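Local coordinates for protein YCGM (Escherichia coli, PDB 1NR9) that is of unknown function but belongs to the fumarylacetoacetate hydrolase (FAH) family, built on a mixed beta fold, and carries a bound magnesium ion, at residues E89-A94 / L174-S179; V100-T105 / D205-T210; A139-D144 / T210-S215. One frame throughout, in Å; residues are numbered along the deposited sequence.

Contact 1 of 3, residues E89-A94 / L174-S179; sequences EHVRKA and LIAYMS
Val91 turns both of its methyls to the helix segment 174-179: with chi1 at 172°, CG1 lies anti to its own backbone N and faces Ile175, while CG2, beside that N, faces Ala176. Ile175 answers with its branch methyl. Its chi1 of -72° places CG1 beside the backbone N and CG2 anti to it, which brings CG2 to 3.7 Å from Val91 CG1 and 3.8 Å from Val91 CG2, so this one methyl meets both arms of the valine. The long arm of Ile175 is extended, and its CD1 is 4.1 Å from Val91 CG1 at the margin of the patch. The two side chains cross obliquely instead of meeting end on. Next along the helix, Ala176 CB lies 3.8 Å from Val91 CG2, and the same valine methyl also rests against the alanine backbone, 3.7 Å from Ala176 N. Val91 CA and Ala176 CA are 6.2 Å apart, a close approach consistent with the small side chain of Ala176.

Around this patch, Leu83 packs on Ile175, Val190 of strand 189-191 touches Ile175 and Val172 touches Val91, so the valine meets residues about one helical turn apart on helix 171-178. Ser179 OG donates to Ala176 O and is also hydrogen-bonded to Ala86 N, which ties segment 174-179 to the chain just before helix 88-94. Tyr177 OH is hydrogen-bonded to Glu42 of its own chain and to Lys122 of the second subunit.

No hydrogen bond or charge pair crosses between the segments. They meet here through aliphatic side chains and the backbone of Ala176, by shape and burial of apolar surface, and the polar bonds of Ser179 and Tyr177 fasten segment 174-179 to other parts of the assembly.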
loop_
_atom_site.group_PDB
_atom_site.type_symbol
_atom_site.label_atom_id
_atom_site.label_comp_id
_atom_site.label_asym_id
_atom_site.label_seq_id
_atom_site.Cartn_x
_atom_site.Cartn_y
_atom_site.Cartn_z
ATOM N N GLU A 89 -24.078 -1.721 -8.770
ATOM C CA GLU A 89 -24.425 -0.966 -9.974
ATOM C C GLU A 89 -23.322 0.039 -10.275
ATOM O O GLU A 89 -22.999 0.297 -11.435
ATOM C CB GLU A 89 -25.748 -0.214 -9.824
ATOM C CG GLU A 89 -26.200 0.400 -11.153
ATOM C CD GLU A 89 -27.285 1.452 -11.006
ATOM O OE1 GLU A 89 -28.320 1.163 -10.369
ATOM O OE2 GLU A 89 -27.103 2.568 -11.544
ATOM N N HIS A 90 -22.754 0.609 -9.216
ATOM C CA HIS A 90 -21.673 1.578 -9.341
ATOM C C HIS A 90 -20.420 0.883 -9.866
ATOM O O HIS A 90 -19.798 1.346 -10.825
ATOM C CB HIS A 90 -21.406 2.224 -7.982
ATOM C CG HIS A 90 -22.494 3.151 -7.533
ATOM N ND1 HIS A 90 -22.734 3.433 -6.204
ATOM C CD2 HIS A 90 -23.389 3.883 -8.240
ATOM C CE1 HIS A 90 -23.728 4.298 -6.112
ATOM N NE2 HIS A 90 -24.143 4.586 -7.333
ATOM N N VAL A 91 -20.061 -0.234 -9.237
ATOM C CA VAL A 91 -18.901 -1.001 -9.660
ATOM C C VAL A 91 -19.032 -1.213 -11.157
ATOM O O VAL A 91 -18.199 -0.728 -11.931
ATOM C CB VAL A 91 -18.829 -2.390 -8.959
ATOM C CG1 VAL A 91 -17.704 -3.235 -9.573
ATOM C CG2 VAL A 91 -18.583 -2.207 -7.456
ATOM N N ARG A 92 -20.092 -1.925 -11.553
ATOM C CA ARG A 92 -20.368 -2.219 -12.957
ATOM C C ARG A 92 -20.024 -1.029 -13.841
ATOM O O ARG A 92 -19.098 -1.092 -14.652
ATOM C CB ARG A 92 -21.844 -2.590 -13.148
ATOM C CG ARG A 92 -22.187 -4.040 -12.827
ATOM C CD ARG A 92 -23.694 -4.236 -12.664
ATOM N NE ARG A 92 -24.450 -3.837 -13.848
ATOM C CZ ARG A 92 -24.457 -4.509 -14.997
ATOM N NH1 ARG A 92 -23.744 -5.622 -15.116
ATOM N NH2 ARG A 92 -25.180 -4.070 -16.026
ATOM N N LYS A 93 -20.763 0.060 -13.664
ATOM C CA LYS A 93 -20.572 1.274 -14.450
ATOM C C LYS A 93 -19.169 1.878 -14.408
ATOM O O LYS A 93 -18.774 2.606 -15.323
ATOM C CB LYS A 93 -21.586 2.335 -14.011
ATOM C CG LYS A 93 -22.934 2.241 -14.706
ATOM C CD LYS A 93 -22.791 2.565 -16.184
ATOM C CE LYS A 93 -24.131 2.588 -16.885
ATOM N NZ LYS A 93 -23.974 2.898 -18.333
ATOM N N ALA A 94 -18.407 1.567 -13.366
ATOM C CA ALA A 94 -17.078 2.141 -13.223
ATOM C C ALA A 94 -15.881 1.385 -13.795
ATOM O O ALA A 94 -14.906 2.018 -14.206
ATOM C CB ALA A 94 -16.821 2.453 -11.756
ATOM N N LEU A 174 -16.637 -8.524 -5.285
ATOM C CA LEU A 174 -15.349 -8.327 -4.629
ATOM C C LEU A 174 -14.981 -6.846 -4.622
ATOM O O LEU A 174 -14.680 -6.287 -3.566
ATOM C CB LEU A 174 -14.263 -9.146 -5.338
ATOM C CG LEU A 174 -12.851 -9.196 -4.741
ATOM C CD1 LEU A 174 -12.894 -9.685 -3.293
ATOM C CD2 LEU A 174 -11.988 -10.117 -5.591
ATOM N N ILE A 175 -15.012 -6.210 -5.795
ATOM C CA ILE A 175 -14.692 -4.786 -5.885
ATOM C C ILE A 175 -15.608 -3.990 -4.965
ATOM O O ILE A 175 -15.164 -3.077 -4.269
ATOM C CB ILE A 175 -14.840 -4.257 -7.328
ATOM C CG1 ILE A 175 -13.697 -4.799 -8.186
ATOM C CG2 ILE A 175 -14.842 -2.734 -7.346
ATOM C CD1 ILE A 175 -13.771 -4.385 -9.646
ATOM N N ALA A 176 -16.889 -4.335 -4.967
ATOM C CA ALA A 176 -17.848 -3.655 -4.110
ATOM C C ALA A 176 -17.401 -3.821 -2.665
ATOM O O ALA A 176 -17.407 -2.865 -1.909
ATOM C CB ALA A 176 -19.238 -4.240 -4.304
ATOM N N TYR A 177 -17.010 -5.038 -2.292
ATOM C CA TYR A 177 -16.531 -5.335 -0.932
ATOM C C TYR A 177 -15.252 -4.536 -0.605
ATOM O O TYR A 177 -15.130 -3.942 0.473
ATOM C CB TYR A 177 -16.248 -6.834 -0.801
ATOM C CG TYR A 177 -15.634 -7.224 0.518
ATOM C CD1 TYR A 177 -16.377 -7.183 1.694
ATOM C CD2 TYR A 177 -14.290 -7.591 0.597
ATOM C CE1 TYR A 177 -15.803 -7.491 2.919
ATOM C CE2 TYR A 177 -13.704 -7.897 1.815
ATOM C CZ TYR A 177 -14.469 -7.842 2.974
ATOM O OH TYR A 177 -13.882 -8.114 4.186
HETATM N N MSE A 178 -14.306 -4.521 -1.546
HETATM C CA MSE A 178 -13.061 -3.784 -1.366
HETATM C C MSE A 178 -13.323 -2.331 -1.012
HETATM O O MSE A 178 -12.756 -1.813 -0.056
HETATM C CB MSE A 178 -12.212 -3.835 -2.637
HETATM C CG MSE A 178 -11.650 -5.216 -2.941
HETATM SE SE MSE A 178 -10.739 -5.362 -4.651
HETATM C CE MSE A 178 -9.532 -6.806 -4.155
ATOM N N SER A 179 -14.182 -1.675 -1.785
ATOM C CA SER A 179 -14.483 -0.269 -1.553
ATOM C C SER A 179 -14.902 0.029 -0.126
ATOM O O SER A 179 -14.873 1.183 0.298
ATOM C CB SER A 179 -15.560 0.223 -2.523
ATOM O OG SER A 179 -16.766 -0.493 -2.368
#

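Contact 2 of 3, residues V100-T105 / D205-T210; sequences VALDLT and DELTVT. With MG (magnesium ion), chain E.
Val100 and Val209 make the first of two apolar pairs, reaching toward each other tip to tip. A chi1 of 61° puts Val209 CG1 between the backbone N and the carbonyl carbon and leaves CG2 anti to the N, 3.9 Å from both CB and CG2 of Val100. Leu102 and Leu207 form the second pair, two residues further up one strand and two back on the other, so the strands run in opposite senses here; the Leu102 and Leu207 CD1 methyls meet at 3.6 Å. No hydrogen bond joins the segments, and the nearest CA atoms, of Val100 and Thr210, are 7.4 Å apart.

The metal chemistry belongs to segment 100-105. Just past the strand, an inverse gamma turn centred on Asp103 carries its side chain off to the magnesium ion, which Asp103 OD2 binds at 2.5 Å. Glu72 and a water are further ligands, and Lys48 forms a salt bridge with Asp103 OD1.

Strand 95-102 belongs to the mixed sheet and strand 206-211 to the four-stranded antiparallel one. Leu150 and Leu152 of strand 149-154 pack on Val100 and Leu102, Leu216 of strand 214-219 on Val209, and Pro131 of strand 130-137 on Leu102.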
loop_
_atom_site.group_PDB
_atom_site.type_symbol
_atom_site.label_atom_id
_atom_site.label_comp_id
_atom_site.label_asym_id
_atom_site.label_seq_id
_atom_site.Cartn_x
_atom_site.Cartn_y
_atom_site.Cartn_z
ATOM N N VAL A 100 -4.109 -8.649 -17.805
ATOM C CA VAL A 100 -3.530 -9.678 -16.934
ATOM C C VAL A 100 -2.334 -9.220 -16.132
ATOM O O VAL A 100 -1.544 -8.381 -16.575
ATOM C CB VAL A 100 -3.056 -10.916 -17.703
ATOM C CG1 VAL A 100 -4.205 -11.821 -17.963
ATOM C CG2 VAL A 100 -2.370 -10.502 -18.991
ATOM N N ALA A 101 -2.182 -9.810 -14.956
ATOM C CA ALA A 101 -1.077 -9.456 -14.092
ATOM C C ALA A 101 -0.479 -10.669 -13.409
ATOM O O ALA A 101 -1.022 -11.780 -13.450
ATOM C CB ALA A 101 -1.539 -8.464 -13.040
ATOM N N LEU A 102 0.666 -10.435 -12.790
ATOM C CA LEU A 102 1.343 -11.456 -12.034
ATOM C C LEU A 102 1.418 -10.862 -10.648
ATOM O O LEU A 102 1.989 -9.789 -10.451
ATOM C CB LEU A 102 2.755 -11.703 -12.563
ATOM C CG LEU A 102 2.913 -12.437 -13.891
ATOM C CD1 LEU A 102 4.375 -12.846 -14.060
ATOM C CD2 LEU A 102 2.023 -13.674 -13.901
ATOM N N ASP A 103 0.793 -11.538 -9.698
ATOM C CA ASP A 103 0.818 -11.096 -8.320
ATOM C C ASP A 103 2.091 -11.740 -7.802
ATOM O O ASP A 103 2.071 -12.760 -7.120
ATOM C CB ASP A 103 -0.432 -11.606 -7.595
ATOM C CG ASP A 103 -0.405 -11.361 -6.096
ATOM O OD1 ASP A 103 0.344 -10.466 -5.635
ATOM O OD2 ASP A 103 -1.158 -12.066 -5.386
ATOM N N LEU A 104 3.211 -11.157 -8.200
ATOM C CA LEU A 104 4.518 -11.633 -7.800
ATOM C C LEU A 104 4.613 -11.576 -6.287
ATOM O O LEU A 104 4.299 -10.547 -5.688
ATOM C CB LEU A 104 5.588 -10.748 -8.420
ATOM C CG LEU A 104 6.334 -11.328 -9.615
ATOM C CD1 LEU A 104 5.429 -12.228 -10.438
ATOM C CD2 LEU A 104 6.884 -10.169 -10.444
ATOM N N THR A 105 5.046 -12.672 -5.670
ATOM C CA THR A 105 5.152 -12.715 -4.223
ATOM C C THR A 105 6.375 -13.457 -3.700
ATOM O O THR A 105 6.823 -14.435 -4.297
ATOM C CB THR A 105 3.868 -13.334 -3.596
ATOM O OG1 THR A 105 4.221 -14.140 -2.466
ATOM C CG2 THR A 105 3.118 -14.177 -4.608
ATOM N N ASP A 205 14.160 -17.662 -16.842
ATOM C CA ASP A 205 12.922 -18.289 -17.287
ATOM C C ASP A 205 12.191 -17.393 -18.281
ATOM O O ASP A 205 12.262 -16.163 -18.199
ATOM C CB ASP A 205 11.966 -18.565 -16.112
ATOM C CG ASP A 205 12.466 -19.644 -15.168
ATOM O OD1 ASP A 205 12.999 -20.678 -15.634
ATOM O OD2 ASP A 205 12.303 -19.464 -13.944
ATOM N N GLU A 206 11.500 -18.016 -19.228
ATOM C CA GLU A 206 10.700 -17.285 -20.188
ATOM C C GLU A 206 9.303 -17.720 -19.804
ATOM O O GLU A 206 9.088 -18.897 -19.516
ATOM C CB GLU A 206 11.007 -17.708 -21.623
ATOM C CG GLU A 206 10.166 -16.969 -22.662
ATOM C CD GLU A 206 10.758 -17.000 -24.071
ATOM O OE1 GLU A 206 11.019 -18.105 -24.588
ATOM O OE2 GLU A 206 10.955 -15.917 -24.671
ATOM N N LEU A 207 8.365 -16.779 -19.755
ATOM C CA LEU A 207 6.990 -17.107 -19.400
ATOM C C LEU A 207 5.996 -16.393 -20.283
ATOM O O LEU A 207 6.200 -15.239 -20.645
ATOM C CB LEU A 207 6.697 -16.752 -17.942
ATOM C CG LEU A 207 7.009 -15.333 -17.484
ATOM C CD1 LEU A 207 5.797 -14.722 -16.811
ATOM C CD2 LEU A 207 8.187 -15.371 -16.525
ATOM N N THR A 208 4.924 -17.088 -20.644
ATOM C CA THR A 208 3.904 -16.474 -21.471
ATOM C C THR A 208 2.574 -16.520 -20.685
ATOM O O THR A 208 2.144 -17.570 -20.213
ATOM C CB THR A 208 3.811 -17.173 -22.860
ATOM O OG1 THR A 208 3.030 -18.360 -22.768
ATOM C CG2 THR A 208 5.183 -17.562 -23.341
ATOM N N VAL A 209 1.970 -15.352 -20.494
ATOM C CA VAL A 209 0.719 -15.220 -19.755
ATOM C C VAL A 209 -0.413 -15.119 -20.768
ATOM O O VAL A 209 -0.217 -14.601 -21.872
ATOM C CB VAL A 209 0.739 -13.952 -18.870
ATOM C CG1 VAL A 209 0.893 -12.724 -19.732
ATOM C CG2 VAL A 209 -0.539 -13.851 -18.070
ATOM N N THR A 210 -1.599 -15.603 -20.407
ATOM C CA THR A 210 -2.718 -15.571 -21.343
ATOM C C THR A 210 -4.083 -15.433 -20.719
ATOM O O THR A 210 -4.385 -16.090 -19.725
ATOM C CB THR A 210 -2.750 -16.846 -22.185
ATOM O OG1 THR A 210 -1.699 -16.800 -23.148
ATOM C CG2 THR A 210 -4.081 -16.993 -22.891
HETATM MG MG MG E . -2.834 -13.571 -4.392
HETATM O O HOH W 1 -3.781 -11.657 -5.755
#

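Contact 3 of 3, residues A139-D144 / T210-S215; sequences AEFTGD and TFDGHS
Phe211 and Phe141, whose rings meet, stand on quite different backbones. Phe211 closes strand 206-211 and begins a type I' beta turn to His214, a two-residue hairpin in which Phe211 and His214 each give their N-H to the other's carbonyl, and Asp212 and Gly213 at the tip both take positive phi. Phe141 lies in the irregular loop 139-144, extended there and at Thr142. Gly143 follows at phi 121°, a backbone shape suited to a glycine.

The aromatic rings carry the contact. Phe141 CE1 and Phe211 CE1 meet 3.5 Å apart, each at the edge of the other ring and near its plane, so the pair touches rim to rim and neither ring covers the other's face. Phe141 is swung out from its loop with CG anti to the backbone N (chi1 -175°), which carries the ring across to the hairpin. Ile136 of strand 130-137 touches both phenylalanines, and Tyr98 meets the Phe141 ring.

Asp212 reaches back toward the loop, its OD1 4.1 Å from Phe141 CZ. Carboxylate and ring planes are 19° apart, although the two side chains run at about a right angle.

No hydrogen bond crosses the two segments; the contact is edge-to-edge packing of the rings, with Asp212 OD1 loosely and obliquely beside Phe141. Both Asp212 oxygens accept hydrogen bonds, OD1 from Thr148 OG1 just before strand 149-154 and OD2 from Thr149 N at its start, which probably temper the charge and bind the hairpin tip to its neighbouring strand.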
loop_
_atom_site.group_PDB
_atom_site.type_symbol
_atom_site.label_atom_id
_atom_site.label_comp_id
_atom_site.label_asym_id
_atom_site.label_seq_id
_atom_site.Cartn_x
_atom_site.Cartn_y
_atom_site.Cartn_z
ATOM N N ALA A 139 -16.148 -2.036 -22.696
ATOM C CA ALA A 139 -17.065 -2.275 -23.804
ATOM C C ALA A 139 -16.295 -2.513 -25.100
ATOM O O ALA A 139 -16.550 -1.882 -26.125
ATOM C CB ALA A 139 -18.017 -1.091 -23.954
ATOM N N GLU A 140 -15.349 -3.439 -25.041
ATOM C CA GLU A 140 -14.525 -3.779 -26.190
ATOM C C GLU A 140 -13.981 -5.166 -25.895
ATOM O O GLU A 140 -13.382 -5.817 -26.746
ATOM C CB GLU A 140 -13.391 -2.762 -26.335
ATOM C CG GLU A 140 -12.659 -2.803 -27.668
ATOM C CD GLU A 140 -11.939 -1.495 -27.981
ATOM O OE1 GLU A 140 -12.609 -0.438 -28.038
ATOM O OE2 GLU A 140 -10.706 -1.523 -28.177
ATOM N N PHE A 141 -14.219 -5.609 -24.666
ATOM C CA PHE A 141 -13.789 -6.919 -24.208
ATOM C C PHE A 141 -14.764 -7.933 -24.781
ATOM O O PHE A 141 -15.950 -7.937 -24.431
ATOM C CB PHE A 141 -13.833 -6.969 -22.677
ATOM C CG PHE A 141 -13.298 -8.243 -22.084
ATOM C CD1 PHE A 141 -11.930 -8.471 -22.010
ATOM C CD2 PHE A 141 -14.169 -9.217 -21.591
ATOM C CE1 PHE A 141 -11.430 -9.651 -21.449
ATOM C CE2 PHE A 141 -13.679 -10.401 -21.029
ATOM C CZ PHE A 141 -12.302 -10.615 -20.960
ATOM N N THR A 142 -14.279 -8.784 -25.675
ATOM C CA THR A 142 -15.144 -9.792 -26.263
ATOM C C THR A 142 -15.181 -10.982 -25.321
ATOM O O THR A 142 -14.160 -11.631 -25.095
ATOM C CB THR A 142 -14.622 -10.272 -27.630
ATOM O OG1 THR A 142 -14.479 -9.154 -28.514
ATOM C CG2 THR A 142 -15.595 -11.265 -28.242
ATOM N N GLY A 143 -16.353 -11.261 -24.760
ATOM C CA GLY A 143 -16.468 -12.390 -23.858
ATOM C C GLY A 143 -16.936 -12.006 -22.473
ATOM O O GLY A 143 -17.115 -10.822 -22.170
ATOM N N ASP A 144 -17.128 -13.008 -21.621
ATOM C CA ASP A 144 -17.595 -12.761 -20.266
ATOM C C ASP A 144 -16.453 -12.743 -19.261
ATOM O O ASP A 144 -15.902 -13.789 -18.896
ATOM C CB ASP A 144 -18.634 -13.813 -19.864
ATOM C CG ASP A 144 -19.031 -13.720 -18.398
ATOM O OD1 ASP A 144 -18.896 -12.626 -17.802
ATOM O OD2 ASP A 144 -19.493 -14.744 -17.845
ATOM N N THR A 210 -1.599 -15.603 -20.407
ATOM C CA THR A 210 -2.718 -15.571 -21.343
ATOM C C THR A 210 -4.083 -15.433 -20.719
ATOM O O THR A 210 -4.385 -16.090 -19.725
ATOM C CB THR A 210 -2.750 -16.846 -22.185
ATOM O OG1 THR A 210 -1.699 -16.800 -23.148
ATOM C CG2 THR A 210 -4.081 -16.993 -22.891
ATOM N N PHE A 211 -4.916 -14.586 -21.314
ATOM C CA PHE A 211 -6.275 -14.428 -20.827
ATOM C C PHE A 211 -7.185 -14.177 -22.020
ATOM O O PHE A 211 -6.928 -13.289 -22.840
ATOM C CB PHE A 211 -6.362 -13.317 -19.759
ATOM C CG PHE A 211 -6.537 -11.923 -20.304
ATOM C CD1 PHE A 211 -7.792 -11.317 -20.305
ATOM C CD2 PHE A 211 -5.453 -11.208 -20.800
ATOM C CE1 PHE A 211 -7.963 -10.014 -20.797
ATOM C CE2 PHE A 211 -5.615 -9.906 -21.292
ATOM C CZ PHE A 211 -6.875 -9.310 -21.288
ATOM N N ASP A 212 -8.214 -15.020 -22.129
ATOM C CA ASP A 212 -9.210 -14.978 -23.200
ATOM C C ASP A 212 -8.762 -14.482 -24.566
ATOM O O ASP A 212 -9.100 -13.371 -24.986
ATOM C CB ASP A 212 -10.435 -14.173 -22.762
ATOM C CG ASP A 212 -11.557 -15.057 -22.247
ATOM O OD1 ASP A 212 -12.679 -14.539 -22.049
ATOM O OD2 ASP A 212 -11.314 -16.269 -22.041
ATOM N N GLY A 213 -8.001 -15.309 -25.265
ATOM C CA GLY A 213 -7.566 -14.935 -26.599
ATOM C C GLY A 213 -6.397 -13.976 -26.709
ATOM O O GLY A 213 -6.001 -13.610 -27.821
ATOM N N HIS A 214 -5.830 -13.571 -25.576
ATOM C CA HIS A 214 -4.701 -12.652 -25.592
ATOM C C HIS A 214 -3.474 -13.208 -24.881
ATOM O O HIS A 214 -3.573 -13.764 -23.773
ATOM C CB HIS A 214 -5.121 -11.329 -24.968
ATOM C CG HIS A 214 -6.130 -10.587 -25.780
ATOM N ND1 HIS A 214 -5.806 -9.938 -26.952
ATOM C CD2 HIS A 214 -7.462 -10.417 -25.612
ATOM C CE1 HIS A 214 -6.894 -9.397 -27.471
ATOM N NE2 HIS A 214 -7.913 -9.674 -26.678
ATOM N N SER A 215 -2.316 -13.061 -25.522
ATOM C CA SER A 215 -1.072 -13.551 -24.950
ATOM C C SER A 215 0.086 -12.589 -25.090
ATOM O O SER A 215 0.151 -11.783 -26.020
ATOM C CB SER A 215 -0.674 -14.876 -25.589
ATOM O OG SER A 215 -1.679 -15.849 -25.407
#

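Overall arrangement
Contacts 2 and 3 share Thr210 and strand 206-211, and they touch directly where Val100 CG1 packs on the Phe211 ring. Contact 2 lies closest to the centre of the chain, its four touching residues all buried between two sheets; contact 3 is at the partly exposed turn end of the antiparallel sheet, where aromatic edges and a carboxylate replace aliphatic methyls. Contact 1 is also buried and aliphatic, but it joins two helices, about 26 Å from contact 2 between centres and on the opposite side of the chain's centre. Helix 88-94 nevertheless runs directly into strand 95-102, which ends beside the metal site. No contact has a hydrogen bond across its segments.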